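Local coordinates for protein 3-alpha-hydroxysteroid dehydrogenase (Pseudomonas sp., PDB 2DKN) that probably catalyses the reversible NAD-dependent oxidation of the 3-alpha-hydroxyl group of steroids to a ketone, at residues L97-A100 with L101-Q105; G113-A116 with A117-P120; T188-L191 with Q192-A196; E216-E219 with V220-I224. One frame throughout, in Å; residues are numbered along the deposited sequence.

All four contacts are local, each within a helix, at its end or in a short turn of the Rossmann fold, and they follow one another along the chain. Interaction 1 lies in the last turn of helix 79-102 and the loop after it, across the chain's centre from interactions 2 and 3; its centre is about 35 Å from that of interaction 3. Interaction 2 lies in the loop after strand 108-112, and interaction 3 covers helix 189-196 with its N-cap; both touch NADH. Helix 217-228, which carries interaction 4, meets interaction 3 where Thr188 CG2 packs on Pro217 CG. Three contacts thus gather near the coenzyme, while the first ends a crossover helix, with the side chain of Leu97 about 13 Å from NADH.

Interaction 1 of 4, residues L97-A100 with L101-Q105; sequences LAEA and LSRGQ
The backbone oxygen of Glu99 is gripped from the next turn by Ser102 OG at 2.6 Å and, weakly, by Arg103 N. The site is the C-terminal end of helix 79-102, the crossover helix of the beta-alpha-beta unit between strands 65-68 and 108-112. Ser102 OG sits between its own backbone N and carbonyl carbon (chi1 77°), which turns the hydroxyl back onto the helix; a small polar residue suits this last turn, where carbonyls run short of N-H donors. Leu101 N still makes a regular helical bond to Leu97 O, but Arg103 N turns to Ala100 O at 3.2 Å, standing well above that carbonyl plane as the coil tightens. The inward side is apolar: Leu97 packs on Val52, Val55 and Leu56 of helix 45-59, and Leu101 on Leu66 and Trp171. On the exposed side, Glu99 and Arg103 run side by side with their extended chains pointing the same way. Their carboxylate and guanidinium planes are 12° apart and stacked, so the salt bridge rests on charge, with no N-H aimed at the acid. Glu99 CD lies over one face of the guanidinium, offset toward its rim, and Glu99 OE2 is 3.5 Å from Arg103 NH2.

Interaction 2 of 4, residues G113-A116 with A117-P120; sequences GSIA and ATQP. With NAI (1,4-dihydronicotinamide adenine dinucleotide), chain C.
Thr118 turns its hydroxyl back onto the preceding turn: with chi1 at 65°, OG1 stands between its backbone N and carbonyl carbon and donates to Ile115 O at 2.6 Å. That bond lies in the carbonyl plane, whereas Thr118 N reaches the same oxygen at 2.9 Å from above the plane, so one residue grips Ile115 O twice. Thr118 CG2 also rests against this oxygen, while Ile115 CG1 passes 4.0 Å from Thr118 OG1. A beta-branched residue with a hydroxyl thus suits the spot, offering a donor and a methyl together. Ser114 is arranged differently. Its OG, opposite the backbone N at chi1 179°, accepts from Ala116 N at 2.9 Å in an ST turn, and Ala117 N closes on Ser114 O to start a short 3-10 segment. The same hydroxyl lies 3.5 Å from C5N of the nicotinamide, and Gly113 O is 3.2 Å from C6N. Small Ala117 packs against Phe255 of the second subunit, and Ser114 touches Tyr153 and Lys157 of helix 149-166. A serine grouped with a tyrosine and a lysine beside the nicotinamide is consistent with the catalytic site of short-chain dehydrogenases.

Interaction 3 of 4, residues T188-L191 with Q192-A196; sequences TPLL and QASKA. With NAI (1,4-dihydronicotinamide adenine dinucleotide), chain C.
Backbone hydrogen bonds carry helix 189-196 from its first turn: Gln192 N reaches Thr188 O at 3.0 Å, and Ala193, Ser194 and Lys195 continue the i to i+4 series, the last with Lys195 N on Leu191 O at 2.9 Å. The helix borders the coenzyme site of the Rossmann fold, and Thr188 is its N-cap. Pro189 suits the first turn, where a residue without an N-H breaks no helical bond.

The polar side-chain contacts centre on Thr188. With chi1 at 79°, its OG1 lies between the backbone N and carbonyl carbon and accepts a weak capping bond from Leu190 N. Thr188 OG1 also donates to the pyrophosphate oxygen O2N of NAI, the bound NADH, at 2.6 Å. The helix start, with its N-H groups, would probably add a favourable field for this phosphate. Gln192 sets CG anti to its carbonyl carbon (chi1 -46°), which brings Gln192 CG against Thr188 O at 3.1 Å; the chain then bends at chi2. An alanine here would keep the backbone bond from Gln192 N but is likely to uncover Thr188 O on the side where the folded chain now lies.

Van der Waals contacts complete the account. Leu190 lays CB and CD1 along the coenzyme, CB 3.4 Å from the bridging O3, so a branched aliphatic chain would probably shield that part of the pyrophosphate. Leu191 and Lys195 pass each other at a slant, each also touching Thr204 of helix 201-205. The aliphatic stem of the lysine does the packing, its CD resting 3.6 Å from Leu191 CG.

Interaction 4 of 4, residues E216-E219 with V220-I224; sequences EPRE and VAEAI
Arg218 leaves the helix with CG anti to its backbone N (chi1 167°) and bends at chi2, while Glu222, one turn on, sets CG opposite its carbonyl carbon (chi1 -72°) and bends likewise. These turns bring OE1 of Glu222 to the edge of the guanidinium, near its plane, 3.4 Å from Arg218 NE. The bond is a weak, long one within a salt bridge, and the two flat groups are steeply turned against each other, 62° apart. A lysine in place of Glu222 would probably leave Arg218 without its acidic mate and set two positive charges side by side. Beneath them Glu222 N bonds to Arg218 O at 2.9 Å.

This is the first part of helix 217-228, which packs beside the central parallel sheet of the Rossmann fold. Val220, compact and branched, fills the side facing Val181 and Val242, and small Ala223 lies against Leu240. Glu216 is the N-cap, followed by Pro217, which suits a helix start and bonds through its carbonyl to Ala221 N at 3.0 Å. Glu219 reaches back, its OE2 accepting from Glu216 N at 2.8 Å through the anti lone pair. That oxygen also pairs with Arg213, and OE1 bonds to Ser233 of the second subunit.

Interaction 1 of 4, residues L97-A100 with L101-Q105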
loop_
_atom_site.group_PDB
_atom_site.type_symbol
_atom_site.label_atom_id
_atom_site.label_comp_id
_atom_site.label_asym_id
_atom_site.label_seq_id
_atom_site.Cartn_x
_atom_site.Cartn_y
_atom_site.Cartn_z
ATOM N N LEU A 97 -20.315 13.505 -1.885
ATOM C CA LEU A 97 -19.583 14.141 -0.786
ATOM C C LEU A 97 -18.278 14.824 -1.222
ATOM O O LEU A 97 -17.582 15.396 -0.384
ATOM C CB LEU A 97 -19.323 13.120 0.330
ATOM C CG LEU A 97 -20.583 12.532 0.977
ATOM C CD1 LEU A 97 -20.242 11.387 1.886
ATOM C CD2 LEU A 97 -21.341 13.613 1.786
ATOM N N ALA A 98 -17.979 14.799 -2.528
ATOM C CA ALA A 98 -16.769 15.441 -3.068
ATOM C C ALA A 98 -16.669 16.922 -2.680
ATOM O O ALA A 98 -15.607 17.411 -2.259
ATOM C CB ALA A 98 -16.721 15.308 -4.602
ATOM N N GLU A 99 -17.791 17.626 -2.787
ATOM C CA GLU A 99 -17.794 19.055 -2.477
ATOM C C GLU A 99 -17.561 19.304 -0.985
ATOM O O GLU A 99 -16.742 20.150 -0.613
ATOM C CB GLU A 99 -19.096 19.692 -2.948
ATOM C CG GLU A 99 -19.197 21.175 -2.626
ATOM C CD GLU A 99 -20.496 21.759 -3.128
ATOM O OE1 GLU A 99 -21.575 21.242 -2.778
ATOM O OE2 GLU A 99 -20.432 22.735 -3.894
ATOM N N ALA A 100 -18.247 18.552 -0.137
ATOM C CA ALA A 100 -18.014 18.634 1.307
ATOM C C ALA A 100 -16.559 18.344 1.679
ATOM O O ALA A 100 -15.985 19.023 2.518
ATOM C CB ALA A 100 -18.957 17.708 2.066
ATOM N N LEU A 101 -15.971 17.314 1.072
ATOM C CA LEU A 101 -14.565 17.001 1.306
ATOM C C LEU A 101 -13.664 18.147 0.874
ATOM O O LEU A 101 -12.693 18.461 1.550
ATOM C CB LEU A 101 -14.166 15.718 0.569
ATOM C CG LEU A 101 -14.686 14.440 1.269
ATOM C CD1 LEU A 101 -14.667 13.252 0.280
ATOM C CD2 LEU A 101 -13.914 14.114 2.537
ATOM N N SER A 102 -13.975 18.752 -0.267
ATOM C CA SER A 102 -13.158 19.845 -0.791
ATOM C C SER A 102 -13.111 21.024 0.189
ATOM O O SER A 102 -12.166 21.834 0.157
ATOM C CB SER A 102 -13.677 20.296 -2.164
ATOM O OG SER A 102 -14.844 21.108 -2.079
ATOM N N ARG A 103 -14.120 21.106 1.054
ATOM C CA ARG A 103 -14.252 22.206 2.010
ATOM C C ARG A 103 -13.590 21.893 3.352
ATOM O O ARG A 103 -13.465 22.770 4.202
ATOM C CB ARG A 103 -15.737 22.541 2.233
ATOM C CG ARG A 103 -16.430 23.109 1.005
ATOM C CD ARG A 103 -17.952 23.161 1.163
ATOM N NE ARG A 103 -18.534 23.969 0.104
ATOM C CZ ARG A 103 -19.837 24.062 -0.163
ATOM N NH1 ARG A 103 -20.709 23.374 0.545
ATOM N NH2 ARG A 103 -20.258 24.844 -1.146
ATOM N N GLY A 104 -13.171 20.640 3.552
ATOM C CA GLY A 104 -12.553 20.243 4.813
ATOM C C GLY A 104 -11.099 20.654 4.936
ATOM O O GLY A 104 -10.543 21.313 4.040
ATOM N N GLN A 105 -10.476 20.250 6.037
ATOM C CA GLN A 105 -9.079 20.600 6.317
ATOM C C GLN A 105 -8.152 19.395 6.119
ATOM O O GLN A 105 -8.310 18.367 6.790
ATOM C CB GLN A 105 -8.928 21.137 7.738
ATOM C CG GLN A 105 -9.699 22.438 8.000
ATOM C CD GLN A 105 -9.341 23.556 7.039
ATOM O OE1 GLN A 105 -10.224 24.221 6.484
ATOM N NE2 GLN A 105 -8.056 23.779 6.837
#

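Interaction 2 of 4, residues G113-A116 with A117-P120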
loop_
_atom_site.group_PDB
_atom_site.type_symbol
_atom_site.label_atom_id
_atom_site.label_comp_id
_atom_site.label_asym_id
_atom_site.label_seq_id
_atom_site.Cartn_x
_atom_site.Cartn_y
_atom_site.Cartn_z
ATOM N N GLY A 113 -10.821 -1.628 -0.874
ATOM C CA GLY A 113 -10.879 -2.555 -2.002
ATOM C C GLY A 113 -10.742 -3.998 -1.541
ATOM O O GLY A 113 -11.425 -4.442 -0.602
ATOM N N SER A 114 -9.875 -4.738 -2.227
ATOM C CA SER A 114 -9.653 -6.160 -1.952
ATOM C C SER A 114 -8.561 -6.706 -2.843
ATOM O O SER A 114 -8.420 -6.290 -4.001
ATOM C CB SER A 114 -10.935 -6.966 -2.218
ATOM O OG SER A 114 -10.700 -8.347 -1.960
ATOM N N ILE A 115 -7.795 -7.661 -2.311
ATOM C CA ILE A 115 -6.839 -8.401 -3.096
ATOM C C ILE A 115 -7.584 -9.148 -4.218
ATOM O O ILE A 115 -6.987 -9.485 -5.233
ATOM C CB ILE A 115 -6.031 -9.377 -2.172
ATOM C CG1 ILE A 115 -4.866 -10.031 -2.889
ATOM C CG2 ILE A 115 -6.916 -10.403 -1.567
ATOM C CD1 ILE A 115 -3.919 -10.719 -1.907
ATOM N N ALA A 116 -8.897 -9.354 -4.052
ATOM C CA ALA A 116 -9.704 -9.997 -5.100
ATOM C C ALA A 116 -9.649 -9.195 -6.389
ATOM O O ALA A 116 -9.837 -9.742 -7.464
ATOM C CB ALA A 116 -11.158 -10.191 -4.648
ATOM N N ALA A 117 -9.361 -7.894 -6.284
ATOM C CA ALA A 117 -9.204 -7.060 -7.472
ATOM C C ALA A 117 -8.140 -7.585 -8.444
ATOM O O ALA A 117 -8.156 -7.238 -9.624
ATOM C CB ALA A 117 -8.879 -5.647 -7.079
ATOM N N THR A 118 -7.199 -8.376 -7.933
ATOM C CA THR A 118 -6.051 -8.813 -8.719
ATOM C C THR A 118 -6.275 -10.198 -9.328
ATOM O O THR A 118 -5.371 -10.750 -9.972
ATOM C CB THR A 118 -4.786 -8.883 -7.845
ATOM O OG1 THR A 118 -4.951 -9.895 -6.845
ATOM C CG2 THR A 118 -4.552 -7.549 -7.140
ATOM N N GLN A 119 -7.461 -10.757 -9.102
ATOM C CA GLN A 119 -7.810 -12.065 -9.652
ATOM C C GLN A 119 -7.571 -12.085 -11.154
ATOM O O GLN A 119 -7.956 -11.157 -11.854
ATOM C CB GLN A 119 -9.271 -12.379 -9.337
ATOM C CG GLN A 119 -9.814 -13.633 -10.009
ATOM C CD GLN A 119 -11.213 -13.994 -9.515
ATOM O OE1 GLN A 119 -11.451 -14.117 -8.310
ATOM N NE2 GLN A 119 -12.139 -14.153 -10.445
ATOM N N PRO A 120 -6.922 -13.149 -11.676
ATOM C CA PRO A 120 -6.699 -13.157 -13.126
ATOM C C PRO A 120 -7.997 -13.058 -13.921
ATOM O O PRO A 120 -8.987 -13.706 -13.574
ATOM C CB PRO A 120 -6.012 -14.511 -13.377
ATOM C CG PRO A 120 -5.352 -14.838 -12.064
ATOM C CD PRO A 120 -6.334 -14.322 -11.010
HETATM P PA NAI C . -18.392 -6.865 7.552
HETATM O O1A NAI C . -19.524 -7.611 6.974
HETATM O O2A NAI C . -18.004 -7.177 8.947
HETATM O O5B NAI C . -18.687 -5.293 7.469
HETATM C C5B NAI C . -19.232 -4.721 6.316
HETATM C C4B NAI C . -20.279 -3.710 6.764
HETATM O O4B NAI C . -20.796 -3.163 5.565
HETATM C C3B NAI C . -21.434 -4.346 7.535
HETATM O O3B NAI C . -21.742 -3.611 8.704
HETATM C C2B NAI C . -22.573 -4.210 6.541
HETATM O O2B NAI C . -23.850 -4.094 7.130
HETATM C C1B NAI C . -22.169 -2.978 5.724
HETATM N N9A NAI C . -22.937 -3.055 4.474
HETATM C C8A NAI C . -22.982 -4.100 3.573
HETATM N N7A NAI C . -23.891 -3.777 2.618
HETATM C C5A NAI C . -24.437 -2.561 2.914
HETATM C C6A NAI C . -25.414 -1.762 2.307
HETATM N N6A NAI C . -26.166 -2.191 1.271
HETATM N N1A NAI C . -25.733 -0.550 2.887
HETATM C C2A NAI C . -25.118 -0.126 4.045
HETATM N N3A NAI C . -24.159 -0.908 4.650
HETATM C C4A NAI C . -23.839 -2.112 4.092
HETATM O O3 NAI C . -17.193 -7.096 6.513
HETATM P PN NAI C . -15.709 -6.468 6.539
HETATM O O1N NAI C . -15.529 -5.485 7.621
HETATM O O2N NAI C . -14.783 -7.614 6.483
HETATM O O5D NAI C . -15.710 -5.734 5.113
HETATM C C5D NAI C . -15.412 -4.350 4.997
HETATM C C4D NAI C . -14.867 -4.143 3.589
HETATM O O4D NAI C . -13.647 -4.868 3.483
HETATM C C3D NAI C . -15.785 -4.684 2.495
HETATM O O3D NAI C . -15.749 -3.766 1.410
HETATM C C2D NAI C . -15.073 -5.959 2.046
HETATM O O2D NAI C . -15.316 -6.229 0.693
HETATM C C1D NAI C . -13.614 -5.584 2.267
HETATM N N1N NAI C . -12.713 -6.765 2.370
HETATM C C2N NAI C . -12.894 -7.674 3.374
HETATM C C3N NAI C . -12.048 -8.767 3.471
HETATM C C7N NAI C . -12.205 -9.741 4.611
HETATM O O7N NAI C . -11.416 -10.878 4.542
HETATM N N7N NAI C . -13.051 -9.507 5.633
HETATM C C4N NAI C . -11.001 -8.938 2.544
HETATM C C5N NAI C . -10.806 -7.967 1.539
HETATM C C6N NAI C . -11.680 -6.891 1.470
#

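Interaction 3 of 4, residues T188-L191 with Q192-A196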
loop_
_atom_site.group_PDB
_atom_site.type_symbol
_atom_site.label_atom_id
_atom_site.label_comp_id
_atom_site.label_asym_id
_atom_site.label_seq_id
_atom_site.Cartn_x
_atom_site.Cartn_y
_atom_site.Cartn_z
ATOM N N THR A 188 -13.118 -10.778 10.067
ATOM C CA THR A 188 -14.533 -10.560 10.336
ATOM C C THR A 188 -15.686 -11.505 9.989
ATOM O O THR A 188 -15.469 -12.591 9.473
ATOM C CB THR A 188 -14.839 -9.296 9.482
ATOM O OG1 THR A 188 -14.995 -9.689 8.109
ATOM C CG2 THR A 188 -13.643 -8.304 9.535
ATOM N N PRO A 189 -16.931 -11.081 10.301
ATOM C CA PRO A 189 -18.080 -11.909 9.919
ATOM C C PRO A 189 -18.147 -12.208 8.425
ATOM O O PRO A 189 -18.631 -13.274 8.034
ATOM C CB PRO A 189 -19.282 -11.078 10.395
ATOM C CG PRO A 189 -18.744 -10.355 11.579
ATOM C CD PRO A 189 -17.366 -9.911 11.095
ATOM N N LEU A 190 -17.635 -11.303 7.594
ATOM C CA LEU A 190 -17.613 -11.535 6.158
ATOM C C LEU A 190 -16.704 -12.728 5.825
ATOM O O LEU A 190 -17.084 -13.623 5.061
ATOM C CB LEU A 190 -17.142 -10.278 5.414
ATOM C CG LEU A 190 -17.170 -10.268 3.872
ATOM C CD1 LEU A 190 -17.279 -8.816 3.345
ATOM C CD2 LEU A 190 -15.943 -10.977 3.231
ATOM N N LEU A 191 -15.483 -12.731 6.357
ATOM C CA LEU A 191 -14.598 -13.877 6.124
ATOM C C LEU A 191 -15.182 -15.167 6.698
ATOM O O LEU A 191 -15.072 -16.242 6.077
ATOM C CB LEU A 191 -13.216 -13.650 6.714
ATOM C CG LEU A 191 -12.207 -14.796 6.553
ATOM C CD1 LEU A 191 -11.860 -14.997 5.094
ATOM C CD2 LEU A 191 -10.946 -14.555 7.374
ATOM N N GLN A 192 -15.750 -15.096 7.899
ATOM C CA GLN A 192 -16.289 -16.334 8.488
ATOM C C GLN A 192 -17.396 -16.941 7.604
ATOM O O GLN A 192 -17.501 -18.161 7.470
ATOM C CB GLN A 192 -16.803 -16.128 9.924
ATOM C CG GLN A 192 -15.879 -15.332 10.884
ATOM C CD GLN A 192 -14.384 -15.634 10.759
ATOM O OE1 GLN A 192 -13.546 -14.709 10.799
ATOM N NE2 GLN A 192 -14.035 -16.916 10.631
ATOM N N ALA A 193 -18.209 -16.079 7.007
ATOM C CA ALA A 193 -19.281 -16.509 6.121
ATOM C C ALA A 193 -18.708 -17.209 4.872
ATOM O O ALA A 193 -19.209 -18.254 4.442
ATOM C CB ALA A 193 -20.159 -15.311 5.748
ATOM N N SER A 194 -17.638 -16.648 4.306
ATOM C CA SER A 194 -16.985 -17.267 3.164
ATOM C C SER A 194 -16.380 -18.612 3.527
ATOM O O SER A 194 -16.521 -19.577 2.768
ATOM C CB SER A 194 -15.899 -16.343 2.603
ATOM O OG SER A 194 -16.504 -15.143 2.146
ATOM N N LYS A 195 -15.729 -18.678 4.697
ATOM C CA LYS A 195 -15.045 -19.897 5.142
ATOM C C LYS A 195 -16.007 -21.074 5.289
ATOM O O LYS A 195 -15.622 -22.227 5.085
ATOM C CB LYS A 195 -14.326 -19.670 6.474
ATOM C CG LYS A 195 -12.986 -18.958 6.323
ATOM C CD LYS A 195 -12.575 -18.215 7.604
ATOM C CE LYS A 195 -11.888 -19.103 8.611
ATOM N NZ LYS A 195 -11.468 -18.292 9.801
ATOM N N ALA A 196 -17.247 -20.762 5.657
ATOM C CA ALA A 196 -18.264 -21.777 5.929
ATOM C C ALA A 196 -19.176 -22.064 4.729
ATOM O O ALA A 196 -20.020 -22.965 4.782
ATOM C CB ALA A 196 -19.097 -21.360 7.132
HETATM P PA NAI C . -18.392 -6.865 7.552
HETATM O O1A NAI C . -19.524 -7.611 6.974
HETATM O O2A NAI C . -18.004 -7.177 8.947
HETATM O O5B NAI C . -18.687 -5.293 7.469
HETATM C C5B NAI C . -19.232 -4.721 6.316
HETATM C C4B NAI C . -20.279 -3.710 6.764
HETATM O O4B NAI C . -20.796 -3.163 5.565
HETATM C C3B NAI C . -21.434 -4.346 7.535
HETATM O O3B NAI C . -21.742 -3.611 8.704
HETATM C C2B NAI C . -22.573 -4.210 6.541
HETATM O O2B NAI C . -23.850 -4.094 7.130
HETATM C C1B NAI C . -22.169 -2.978 5.724
HETATM N N9A NAI C . -22.937 -3.055 4.474
HETATM C C8A NAI C . -22.982 -4.100 3.573
HETATM N N7A NAI C . -23.891 -3.777 2.618
HETATM C C5A NAI C . -24.437 -2.561 2.914
HETATM C C6A NAI C . -25.414 -1.762 2.307
HETATM N N6A NAI C . -26.166 -2.191 1.271
HETATM N N1A NAI C . -25.733 -0.550 2.887
HETATM C C2A NAI C . -25.118 -0.126 4.045
HETATM N N3A NAI C . -24.159 -0.908 4.650
HETATM C C4A NAI C . -23.839 -2.112 4.092
HETATM O O3 NAI C . -17.193 -7.096 6.513
HETATM P PN NAI C . -15.709 -6.468 6.539
HETATM O O1N NAI C . -15.529 -5.485 7.621
HETATM O O2N NAI C . -14.783 -7.614 6.483
HETATM O O5D NAI C . -15.710 -5.734 5.113
HETATM C C5D NAI C . -15.412 -4.350 4.997
HETATM C C4D NAI C . -14.867 -4.143 3.589
HETATM O O4D NAI C . -13.647 -4.868 3.483
HETATM C C3D NAI C . -15.785 -4.684 2.495
HETATM O O3D NAI C . -15.749 -3.766 1.410
HETATM C C2D NAI C . -15.073 -5.959 2.046
HETATM O O2D NAI C . -15.316 -6.229 0.693
HETATM C C1D NAI C . -13.614 -5.584 2.267
HETATM N N1N NAI C . -12.713 -6.765 2.370
HETATM C C2N NAI C . -12.894 -7.674 3.374
HETATM C C3N NAI C . -12.048 -8.767 3.471
HETATM C C7N NAI C . -12.205 -9.741 4.611
HETATM O O7N NAI C . -11.416 -10.878 4.542
HETATM N N7N NAI C . -13.051 -9.507 5.633
HETATM C C4N NAI C . -11.001 -8.938 2.544
HETATM C C5N NAI C . -10.806 -7.967 1.539
HETATM C C6N NAI C . -11.680 -6.891 1.470
#

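Interaction 4 of 4, residues E216-E219 with V220-I224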
loop_
_atom_site.group_PDB
_atom_site.type_symbol
_atom_site.label_atom_id
_atom_site.label_comp_id
_atom_site.label_asym_id
_atom_site.label_seq_id
_atom_site.Cartn_x
_atom_site.Cartn_y
_atom_site.Cartn_z
ATOM N N GLU A 216 -6.317 -8.762 11.819
ATOM C CA GLU A 216 -7.385 -8.355 12.713
ATOM C C GLU A 216 -7.953 -7.083 12.074
ATOM O O GLU A 216 -7.218 -6.345 11.406
ATOM C CB GLU A 216 -6.885 -8.117 14.147
ATOM C CG GLU A 216 -6.487 -9.421 14.844
ATOM C CD GLU A 216 -7.651 -10.419 14.912
ATOM O OE1 GLU A 216 -7.479 -11.587 14.501
ATOM O OE2 GLU A 216 -8.766 -10.029 15.334
ATOM N N PRO A 217 -9.271 -6.837 12.221
ATOM C CA PRO A 217 -9.822 -5.639 11.582
ATOM C C PRO A 217 -9.073 -4.363 11.966
ATOM O O PRO A 217 -8.954 -3.465 11.151
ATOM C CB PRO A 217 -11.267 -5.575 12.099
ATOM C CG PRO A 217 -11.560 -6.910 12.681
ATOM C CD PRO A 217 -10.296 -7.665 12.886
ATOM N N ARG A 218 -8.607 -4.268 13.208
ATOM C CA ARG A 218 -7.893 -3.077 13.650
ATOM C C ARG A 218 -6.615 -2.836 12.823
ATOM O O ARG A 218 -6.200 -1.687 12.670
ATOM C CB ARG A 218 -7.556 -3.196 15.136
ATOM C CG ARG A 218 -6.560 -2.186 15.666
ATOM C CD ARG A 218 -7.171 -0.856 15.982
ATOM N NE ARG A 218 -6.257 -0.076 16.818
ATOM C CZ ARG A 218 -6.566 0.425 18.010
ATOM N NH1 ARG A 218 -5.653 1.121 18.681
ATOM N NH2 ARG A 218 -7.789 0.254 18.515
ATOM N N GLU A 219 -5.985 -3.900 12.325
ATOM C CA GLU A 219 -4.742 -3.750 11.539
ATOM C C GLU A 219 -5.047 -3.064 10.200
ATOM O O GLU A 219 -4.274 -2.217 9.712
ATOM C CB GLU A 219 -4.065 -5.104 11.307
ATOM C CG GLU A 219 -3.635 -5.758 12.603
ATOM C CD GLU A 219 -2.960 -7.069 12.383
ATOM O OE1 GLU A 219 -1.718 -7.081 12.418
ATOM O OE2 GLU A 219 -3.651 -8.087 12.185
ATOM N N VAL A 220 -6.187 -3.405 9.615
ATOM C CA VAL A 220 -6.638 -2.700 8.413
ATOM C C VAL A 220 -7.041 -1.271 8.752
ATOM O O VAL A 220 -6.694 -0.344 8.026
ATOM C CB VAL A 220 -7.774 -3.444 7.694
ATOM C CG1 VAL A 220 -8.276 -2.611 6.488
ATOM C CG2 VAL A 220 -7.268 -4.818 7.226
ATOM N N ALA A 221 -7.739 -1.086 9.874
ATOM C CA ALA A 221 -8.124 0.244 10.307
ATOM C C ALA A 221 -6.913 1.175 10.470
ATOM O O ALA A 221 -6.977 2.363 10.115
ATOM C CB ALA A 221 -8.902 0.150 11.613
ATOM N N GLU A 222 -5.802 0.637 10.981
ATOM C CA GLU A 222 -4.602 1.465 11.201
ATOM C C GLU A 222 -4.056 1.947 9.878
ATOM O O GLU A 222 -3.641 3.077 9.768
ATOM C CB GLU A 222 -3.507 0.690 11.938
ATOM C CG GLU A 222 -3.804 0.437 13.412
ATOM C CD GLU A 222 -3.476 1.604 14.305
ATOM O OE1 GLU A 222 -3.478 1.401 15.543
ATOM O OE2 GLU A 222 -3.239 2.724 13.800
ATOM N N ALA A 223 -4.039 1.077 8.874
ATOM C CA ALA A 223 -3.612 1.502 7.528
ATOM C C ALA A 223 -4.535 2.584 6.944
ATOM O O ALA A 223 -4.076 3.569 6.333
ATOM C CB ALA A 223 -3.535 0.314 6.618
ATOM N N ILE A 224 -5.837 2.419 7.125
ATOM C CA ILE A 224 -6.777 3.437 6.656
ATOM C C ILE A 224 -6.561 4.777 7.371
ATOM O O ILE A 224 -6.534 5.842 6.732
ATOM C CB ILE A 224 -8.236 2.975 6.840
ATOM C CG1 ILE A 224 -8.505 1.718 6.004
ATOM C CG2 ILE A 224 -9.222 4.109 6.485
ATOM C CD1 ILE A 224 -9.854 1.038 6.358
#